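Local coordinates for subtilase cytotoxin, subunit B (Escherichia coli, PDB 3DWA), which forms the receptor-binding pentamer of an AB5 toxin and probably recognises sialylated glycans on host cells, including a non-human type, at residues Asp5-Met10 with Tyr77-Val82; Asp25-Phe30 with Cys45-Ser50; Ser12-Thr17 with Gly34-Gly39. All blocks are in the same frame, centred on the assembly; numbering follows the deposited sequence.

Interaction 1 (Asp5-Met10 with Tyr77-Val82)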
loop_
_atom_site.group_PDB
_atom_site.type_symbol
_atom_site.label_atom_id
_atom_site.label_comp_id
_atom_site.label_asym_id
_atom_site.label_seq_id
_atom_site.Cartn_x
_atom_site.Cartn_y
_atom_site.Cartn_z
ATOM N N ASP C 5 -2.352 -13.380 25.082
ATOM C CA ASP C 5 -2.846 -14.444 25.983
ATOM C C ASP C 5 -1.684 -15.346 26.452
ATOM O O ASP C 5 -0.775 -15.648 25.664
ATOM C CB ASP C 5 -3.898 -15.322 25.266
ATOM C CG ASP C 5 -5.267 -14.610 25.071
ATOM O OD1 ASP C 5 -5.532 -13.578 25.744
ATOM O OD2 ASP C 5 -6.065 -15.065 24.202
ATOM N N ALA C 6 -1.718 -15.792 27.713
ATOM C CA ALA C 6 -0.721 -16.730 28.229
ATOM C C ALA C 6 -1.005 -18.134 27.681
ATOM O O ALA C 6 -1.666 -18.957 28.340
ATOM C CB ALA C 6 -0.678 -16.687 29.809
ATOM N N ARG C 7 -0.539 -18.389 26.451
ATOM C CA ARG C 7 -0.859 -19.607 25.688
ATOM C C ARG C 7 0.299 -19.853 24.752
ATOM O O ARG C 7 1.124 -18.983 24.597
ATOM C CB ARG C 7 -2.154 -19.438 24.853
ATOM C CG ARG C 7 -3.459 -19.462 25.652
ATOM C CD ARG C 7 -4.613 -18.834 24.874
ATOM N NE ARG C 7 -4.911 -19.580 23.634
ATOM C CZ ARG C 7 -5.553 -20.747 23.587
ATOM N NH1 ARG C 7 -5.985 -21.331 24.705
ATOM N NH2 ARG C 7 -5.768 -21.347 22.417
ATOM N N ASP C 8 0.367 -21.028 24.136
ATOM C CA ASP C 8 1.330 -21.299 23.070
ATOM C C ASP C 8 0.965 -20.409 21.846
ATOM O O ASP C 8 -0.210 -20.393 21.427
ATOM C CB ASP C 8 1.268 -22.771 22.616
ATOM C CG ASP C 8 1.846 -23.763 23.645
ATOM O OD1 ASP C 8 2.681 -23.370 24.520
ATOM O OD2 ASP C 8 1.452 -24.960 23.545
ATOM N N GLY C 9 1.920 -19.691 21.248
ATOM C CA GLY C 9 3.332 -19.622 21.604
ATOM C C GLY C 9 3.933 -18.413 20.897
ATOM O O GLY C 9 3.237 -17.656 20.194
HETATM N N MSE C 10 5.231 -18.245 21.030
HETATM C CA MSE C 10 5.925 -17.202 20.288
HETATM C C MSE C 10 7.333 -17.690 20.021
HETATM O O MSE C 10 7.799 -18.588 20.708
HETATM C CB MSE C 10 5.968 -15.921 21.109
HETATM C CG MSE C 10 6.585 -16.150 22.450
HETATM SE SE MSE C 10 6.609 -14.496 23.380
HETATM C CE MSE C 10 7.718 -14.927 24.921
ATOM N N TYR C 77 4.302 -14.404 16.744
ATOM C CA TYR C 77 3.260 -14.922 17.641
ATOM C C TYR C 77 2.329 -15.817 16.879
ATOM O O TYR C 77 1.812 -15.427 15.827
ATOM C CB TYR C 77 2.409 -13.788 18.162
ATOM C CG TYR C 77 3.085 -12.802 19.040
ATOM C CD1 TYR C 77 3.065 -12.947 20.429
ATOM C CD2 TYR C 77 3.720 -11.680 18.499
ATOM C CE1 TYR C 77 3.679 -11.974 21.253
ATOM C CE2 TYR C 77 4.317 -10.730 19.302
ATOM C CZ TYR C 77 4.279 -10.878 20.681
ATOM O OH TYR C 77 4.897 -9.928 21.447
ATOM N N TYR C 78 2.088 -17.021 17.403
ATOM C CA TYR C 78 1.351 -18.027 16.657
ATOM C C TYR C 78 0.372 -18.802 17.561
ATOM O O TYR C 78 0.516 -18.836 18.772
ATOM C CB TYR C 78 2.333 -18.982 15.925
ATOM C CG TYR C 78 3.065 -19.930 16.880
ATOM C CD1 TYR C 78 2.574 -21.203 17.123
ATOM C CD2 TYR C 78 4.204 -19.525 17.565
ATOM C CE1 TYR C 78 3.207 -22.070 18.020
ATOM C CE2 TYR C 78 4.861 -20.381 18.469
ATOM C CZ TYR C 78 4.341 -21.645 18.695
ATOM O OH TYR C 78 4.964 -22.509 19.561
ATOM N N GLU C 79 -0.617 -19.424 16.944
ATOM C CA GLU C 79 -1.487 -20.340 17.645
ATOM C C GLU C 79 -1.514 -21.687 16.924
ATOM O O GLU C 79 -1.946 -21.753 15.789
ATOM C CB GLU C 79 -2.885 -19.789 17.766
ATOM C CG GLU C 79 -3.811 -20.825 18.263
ATOM C CD GLU C 79 -4.932 -20.251 19.027
ATOM O OE1 GLU C 79 -6.007 -20.017 18.410
ATOM O OE2 GLU C 79 -4.707 -20.002 20.239
ATOM N N PRO C 80 -1.051 -22.763 17.596
ATOM C CA PRO C 80 -1.035 -24.104 16.945
ATOM C C PRO C 80 -2.440 -24.677 16.683
ATOM O O PRO C 80 -3.415 -24.268 17.337
ATOM C CB PRO C 80 -0.274 -25.003 17.940
ATOM C CG PRO C 80 0.096 -24.133 19.145
ATOM C CD PRO C 80 -0.537 -22.759 18.983
ATOM N N GLY C 81 -2.548 -25.603 15.733
ATOM C CA GLY C 81 -3.791 -26.350 15.520
ATOM C C GLY C 81 -4.961 -25.585 14.923
ATOM O O GLY C 81 -6.086 -26.097 14.888
ATOM N N VAL C 82 -4.708 -24.371 14.427
ATOM C CA VAL C 82 -5.793 -23.549 13.883
ATOM C C VAL C 82 -6.259 -24.066 12.524
ATOM O O VAL C 82 -7.460 -24.208 12.296
ATOM C CB VAL C 82 -5.447 -22.028 13.860
ATOM C CG1 VAL C 82 -6.597 -21.213 13.285
ATOM C CG2 VAL C 82 -5.159 -21.545 15.263
HETATM O O HOH W 1 6.731 -21.243 21.725
#
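Arg7 opens the contact by swinging its guanidinium across to the carboxylate of Glu79 in a salt bridge. A bend at chi3 (63°) helps bring NH2 to Glu79 OE2, 2.8 Å away in a nearly straight bond, while NE adds a weak, longer one to the same oxygen. OE2 lies in the guanidinium plane, but the two planes are 79° apart, so NH2 meets OE2 from above the carboxylate plane. Arg114 makes a second salt bridge to OE2, and Trp53 takes OE1, so both oxygens of Glu79 are engaged. Next, Asp8 lays its CB 3.9 Å from CG of Pro80, an apolar touch between two exposed residues. At Gly9, reached through a cis peptide bond, the chain comes alongside strand 73-79 and begins the antiparallel pairing with it; the curled sheet is consistent with the OB fold of other AB5 B subunits. Gly9 N donates to Tyr78 O at 3.0 Å, and Tyr78 N answers to Gly9 O at 3.1 Å. Gly9 N also lies over one face of the Tyr78 ring. Met10, modelled as selenomethionine, pairs with Tyr77 without hydrogen bonds between them; its SE sits obliquely to the Tyr77 ring, 5.3 Å from the centroid, in a Met-aromatic contact. One water links Met10 O, to which it donates at 3.0 Å, with Tyr78 OH.

Interaction 2 (Asp25-Phe30 with Cys45-Ser50)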
loop_
_atom_site.group_PDB
_atom_site.type_symbol
_atom_site.label_atom_id
_atom_site.label_comp_id
_atom_site.label_asym_id
_atom_site.label_seq_id
_atom_site.Cartn_x
_atom_site.Cartn_y
_atom_site.Cartn_z
ATOM N N ASP C 25 -10.502 -22.342 -0.538
ATOM C CA ASP C 25 -11.913 -22.105 -0.159
ATOM C C ASP C 25 -12.384 -20.634 -0.311
ATOM O O ASP C 25 -12.983 -20.032 0.595
ATOM C CB ASP C 25 -12.174 -22.658 1.249
ATOM C CG ASP C 25 -13.670 -22.796 1.568
ATOM O OD1 ASP C 25 -14.429 -23.256 0.677
ATOM O OD2 ASP C 25 -14.076 -22.455 2.703
ATOM N N ASN C 26 -12.066 -20.059 -1.468
ATOM C CA ASN C 26 -12.350 -18.650 -1.767
ATOM C C ASN C 26 -11.659 -17.629 -0.838
ATOM O O ASN C 26 -12.039 -16.473 -0.826
ATOM C CB ASN C 26 -13.871 -18.401 -1.759
ATOM C CG ASN C 26 -14.286 -17.391 -2.773
ATOM O OD1 ASN C 26 -13.961 -17.536 -3.957
ATOM N ND2 ASN C 26 -15.007 -16.360 -2.344
ATOM N N LYS C 27 -10.646 -18.044 -0.079
ATOM C CA LYS C 27 -9.983 -17.164 0.881
ATOM C C LYS C 27 -8.494 -16.990 0.579
ATOM O O LYS C 27 -7.772 -17.987 0.538
ATOM C CB LYS C 27 -10.125 -17.753 2.299
ATOM C CG LYS C 27 -11.273 -17.168 3.088
ATOM C CD LYS C 27 -12.385 -18.171 3.372
ATOM C CE LYS C 27 -13.666 -17.428 3.792
ATOM N NZ LYS C 27 -13.859 -16.166 2.955
ATOM N N PRO C 28 -8.023 -15.733 0.373
ATOM C CA PRO C 28 -6.588 -15.569 0.223
ATOM C C PRO C 28 -5.874 -15.938 1.543
ATOM O O PRO C 28 -6.421 -15.705 2.614
ATOM C CB PRO C 28 -6.442 -14.061 -0.022
ATOM C CG PRO C 28 -7.648 -13.456 0.601
ATOM C CD PRO C 28 -8.726 -14.431 0.279
ATOM N N TYR C 29 -4.675 -16.526 1.452
ATOM C CA TYR C 29 -3.817 -16.721 2.654
ATOM C C TYR C 29 -2.349 -16.464 2.302
ATOM O O TYR C 29 -1.996 -16.383 1.123
ATOM C CB TYR C 29 -3.950 -18.156 3.254
ATOM C CG TYR C 29 -3.301 -19.209 2.384
ATOM C CD1 TYR C 29 -1.928 -19.536 2.514
ATOM C CD2 TYR C 29 -4.044 -19.879 1.457
ATOM C CE1 TYR C 29 -1.336 -20.480 1.682
ATOM C CE2 TYR C 29 -3.488 -20.825 0.634
ATOM C CZ TYR C 29 -2.130 -21.133 0.764
ATOM O OH TYR C 29 -1.606 -22.058 -0.083
ATOM N N PHE C 30 -1.511 -16.297 3.324
ATOM C CA PHE C 30 -0.061 -16.300 3.124
ATOM C C PHE C 30 0.549 -17.089 4.287
ATOM O O PHE C 30 -0.075 -17.243 5.344
ATOM C CB PHE C 30 0.526 -14.853 2.979
ATOM C CG PHE C 30 0.635 -14.100 4.288
ATOM C CD1 PHE C 30 1.835 -14.110 5.011
ATOM C CD2 PHE C 30 -0.455 -13.363 4.786
ATOM C CE1 PHE C 30 1.927 -13.453 6.250
ATOM C CE2 PHE C 30 -0.372 -12.714 6.006
ATOM C CZ PHE C 30 0.835 -12.738 6.735
ATOM N N CYS C 45 0.742 -19.309 9.167
ATOM C CA CYS C 45 -0.078 -18.738 8.104
ATOM C C CYS C 45 -1.197 -17.808 8.621
ATOM O O CYS C 45 -1.737 -18.026 9.688
ATOM C CB CYS C 45 -0.768 -19.841 7.269
ATOM S SG CYS C 45 0.343 -21.142 6.747
ATOM N N SER C 46 -1.562 -16.804 7.826
ATOM C CA SER C 46 -2.759 -16.012 8.093
ATOM C C SER C 46 -3.709 -16.186 6.892
ATOM O O SER C 46 -3.277 -16.169 5.724
ATOM C CB SER C 46 -2.383 -14.535 8.316
ATOM O OG SER C 46 -3.531 -13.699 8.481
HETATM N N MSE C 47 -4.990 -16.377 7.187
HETATM C CA MSE C 47 -6.015 -16.489 6.179
HETATM C C MSE C 47 -7.051 -15.386 6.361
HETATM O O MSE C 47 -7.460 -15.078 7.491
HETATM C CB MSE C 47 -6.704 -17.843 6.268
HETATM C CG MSE C 47 -7.832 -18.045 5.245
HETATM SE SE MSE C 47 -8.255 -19.955 5.334
HETATM C CE MSE C 47 -6.407 -20.695 5.473
ATOM N N LYS C 48 -7.454 -14.781 5.247
ATOM C CA LYS C 48 -8.395 -13.664 5.283
ATOM C C LYS C 48 -9.810 -14.177 5.571
ATOM O O LYS C 48 -10.223 -15.172 5.000
ATOM C CB LYS C 48 -8.355 -12.913 3.951
ATOM C CG LYS C 48 -9.044 -11.569 3.957
ATOM C CD LYS C 48 -8.958 -10.958 2.566
ATOM C CE LYS C 48 -9.679 -9.629 2.405
ATOM N NZ LYS C 48 -9.782 -9.294 0.914
ATOM N N ASN C 49 -10.540 -13.477 6.439
ATOM C CA ASN C 49 -11.899 -13.887 6.861
ATOM C C ASN C 49 -12.020 -15.319 7.429
ATOM O O ASN C 49 -13.103 -15.900 7.431
ATOM C CB ASN C 49 -12.921 -13.730 5.709
ATOM C CG ASN C 49 -12.907 -12.330 5.072
ATOM O OD1 ASN C 49 -12.939 -12.195 3.826
ATOM N ND2 ASN C 49 -12.855 -11.294 5.910
ATOM N N SER C 50 -10.920 -15.898 7.883
ATOM C CA SER C 50 -10.962 -17.222 8.513
ATOM C C SER C 50 -11.818 -17.166 9.791
ATOM O O SER C 50 -12.605 -16.206 10.016
ATOM C CB SER C 50 -9.537 -17.657 8.893
ATOM O OG SER C 50 -8.976 -16.806 9.894
#
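The Phe30 ring slants against Ser46, its CE2 3.6 Å from Ser46 CB; beyond this pair, the ring meets Phe19 with nearly parallel planes and Tyr61 edge-to-face. Both segments belong to the beta hairpin of strands 27-35 and 41-47, running antiparallel at 161°, and the side chains of Tyr29 and Met47 share one face of the sheet while those of Phe30 and Ser46 share the other. Tyr29 sends its ring away from the partner strand, edge-to-face with Phe88, and its OH bonds to Trp2 NE1 of a neighbouring subunit. That ring rises from a CG held between the backbone N and the carbonyl carbon (chi1 71°), and what Tyr29 gives to the other strand is its CB, 4.1 Å from Met47 CB. Phe30 and Ser46 form a hydrogen-bonded pair, Phe30 N to Ser46 O 3.0 Å and Ser46 N to Phe30 O 2.9 Å; Cys45, next along, is tied to Cys31 by a disulfide. Towards the end of the hairpin Lys48 N donates to Pro28 O at 3.0 Å, just as the chain enters a type II turn from Met47 to Ser50. Lys27, its chain bent at chi2, lies against this turn with CG 3.0 Å from Lys48 O. The Lys48 chain crosses Pro28 obliquely at CG, Lys48 CD pressing on Pro28 CG at a tight 3.4 Å.

Interaction 3 (Ser12-Thr17 with Gly34-Gly39)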
loop_
_atom_site.group_PDB
_atom_site.type_symbol
_atom_site.label_atom_id
_atom_site.label_comp_id
_atom_site.label_asym_id
_atom_site.label_seq_id
_atom_site.Cartn_x
_atom_site.Cartn_y
_atom_site.Cartn_z
ATOM N N SER C 12 11.104 -15.792 19.397
ATOM C CA SER C 12 11.773 -14.502 19.364
ATOM C C SER C 12 13.039 -14.580 18.550
ATOM O O SER C 12 13.598 -15.697 18.395
ATOM C CB SER C 12 12.095 -13.995 20.762
ATOM O OG SER C 12 10.930 -13.989 21.527
ATOM N N GLY C 13 13.473 -13.405 18.046
ATOM C CA GLY C 13 14.688 -13.265 17.216
ATOM C C GLY C 13 14.713 -14.102 15.930
ATOM O O GLY C 13 15.765 -14.678 15.537
ATOM N N VAL C 14 13.565 -14.180 15.285
ATOM C CA VAL C 14 13.360 -14.909 14.064
ATOM C C VAL C 14 13.599 -14.011 12.849
ATOM O O VAL C 14 13.121 -12.858 12.814
ATOM C CB VAL C 14 11.881 -15.399 14.081
ATOM C CG1 VAL C 14 11.418 -16.016 12.770
ATOM C CG2 VAL C 14 11.698 -16.346 15.265
ATOM N N VAL C 15 14.304 -14.514 11.837
ATOM C CA VAL C 15 14.456 -13.781 10.574
ATOM C C VAL C 15 13.502 -14.468 9.600
ATOM O O VAL C 15 13.553 -15.707 9.442
ATOM C CB VAL C 15 15.946 -13.788 10.067
ATOM C CG1 VAL C 15 16.030 -13.297 8.616
ATOM C CG2 VAL C 15 16.864 -12.956 10.985
ATOM N N ILE C 16 12.566 -13.695 9.023
ATOM C CA ILE C 16 11.600 -14.261 8.062
ATOM C C ILE C 16 12.353 -14.499 6.770
ATOM O O ILE C 16 12.840 -13.571 6.158
ATOM C CB ILE C 16 10.311 -13.353 7.811
ATOM C CG1 ILE C 16 9.530 -13.153 9.121
ATOM C CG2 ILE C 16 9.407 -13.958 6.651
ATOM C CD1 ILE C 16 8.401 -12.018 9.081
ATOM N N THR C 17 12.441 -15.747 6.367
ATOM C CA THR C 17 13.290 -16.161 5.253
ATOM C C THR C 17 12.508 -16.661 4.027
ATOM O O THR C 17 13.056 -16.694 2.931
ATOM C CB THR C 17 14.267 -17.289 5.714
ATOM O OG1 THR C 17 13.516 -18.381 6.263
ATOM C CG2 THR C 17 15.201 -16.770 6.811
ATOM N N GLY C 34 10.397 -18.681 9.125
ATOM C CA GLY C 34 11.498 -17.929 9.692
ATOM C C GLY C 34 12.467 -18.865 10.381
ATOM O O GLY C 34 12.101 -19.983 10.697
ATOM N N LYS C 35 13.700 -18.396 10.591
ATOM C CA LYS C 35 14.752 -19.154 11.290
ATOM C C LYS C 35 15.193 -18.422 12.570
ATOM O O LYS C 35 15.534 -17.239 12.551
ATOM C CB LYS C 35 16.000 -19.281 10.417
ATOM C CG LYS C 35 15.910 -20.115 9.163
ATOM C CD LYS C 35 16.113 -21.572 9.454
ATOM C CE LYS C 35 16.007 -22.334 8.153
ATOM N NZ LYS C 35 15.703 -23.781 8.416
ATOM N N GLN C 36 15.243 -19.148 13.663
ATOM C CA GLN C 36 15.868 -18.638 14.876
ATOM C C GLN C 36 17.382 -18.755 14.793
ATOM O O GLN C 36 17.885 -19.283 13.802
ATOM C CB GLN C 36 15.321 -19.388 16.094
ATOM C CG GLN C 36 13.830 -19.184 16.207
ATOM C CD GLN C 36 13.265 -19.661 17.500
ATOM O OE1 GLN C 36 12.773 -20.787 17.583
ATOM N NE2 GLN C 36 13.302 -18.806 18.517
ATOM N N SER C 37 18.089 -18.288 15.832
ATOM C CA SER C 37 19.578 -18.241 15.889
ATOM C C SER C 37 20.340 -19.357 15.181
ATOM O O SER C 37 21.401 -19.097 14.603
ATOM C CB SER C 37 20.109 -17.816 17.238
ATOM O OG SER C 37 19.801 -16.427 17.324
ATOM N N ALA C 38 19.871 -20.608 15.221
ATOM C CA ALA C 38 20.317 -21.754 15.986
ATOM C C ALA C 38 20.046 -22.624 14.721
ATOM O O ALA C 38 20.538 -23.727 14.556
ATOM C CB ALA C 38 19.401 -22.124 17.114
ATOM N N GLY C 39 19.256 -22.050 13.801
ATOM C CA GLY C 39 19.010 -22.613 12.466
ATOM C C GLY C 39 17.754 -23.442 12.326
ATOM O O GLY C 39 17.535 -24.082 11.290
HETATM O O HOH W 2 11.995 -18.125 21.109
HETATM O O HOH W 3 16.575 -16.678 17.571
#
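This is an antiparallel strand pairing, at the end of the hairpin formed by strands 14-24 and 27-35 where the two chains part company. Val15 and Lys35 form the hydrogen-bonded pair: Val15 N reaches Lys35 O at 3.1 Å, and Lys35 N returns to Val15 O at 2.9 Å. One step along, Ile16 and Gly34 come to 4.0 Å between their CA atoms. Gly34 has no side chain, and Val14 uses that surface, with CG1 resting 3.6 Å from Gly34 CA. The other methyl of Val14, CG2, packs on Gln36 CG at 3.7 Å. With chi1 at -61° and the chain extended beyond CG, the Gln36 amide is carried back past Val14 to the backbone of Ser12, where NE2 donates to Ser12 O at 3.1 Å in the carbonyl plane. A water accepts from both Ser12 N and Gln36 NE2, so NE2 reaches Ser12 O directly and Ser12 N through water. A second water continues the junction, accepting from Ser37 N at 2.8 Å and hydrogen-bonded to Gly13 O at 3.0 Å. Farther along the strand, the Thr17 side chain crosses that of Lys35 at about a right angle, close to Lys35 CG, while Lys35 NZ goes on to Ser41 OG. Gly13, at positive phi, and Val14 together face Val74 in a G1 beta bulge, the corner between strands 10-12 and 14-24; Ile16 turns to Phe67 and Tyr68 of helix 57-70, and Gly34 pairs onward with Ile42 of strand 41-47.

Overall arrangement
All three contacts reach the same antiparallel sheet, and each is partly buried. Interactions 2 and 3 share strand 27-35 but grip its opposite ends, with centres about 24 Å apart on opposite sides of the chain's centre. Interaction 1 is the most central of the three, yet it is the one that relies on a salt bridge, set among exposed residues and shared with Arg114. Interaction 2 sets buried aromatic side chains against helix 57-70 and a neighbouring subunit. Interaction 3 has no other subunit against it and combines the Gln36 amide with bridging waters where its strands separate; its segment 12-17 follows 5-10 almost directly.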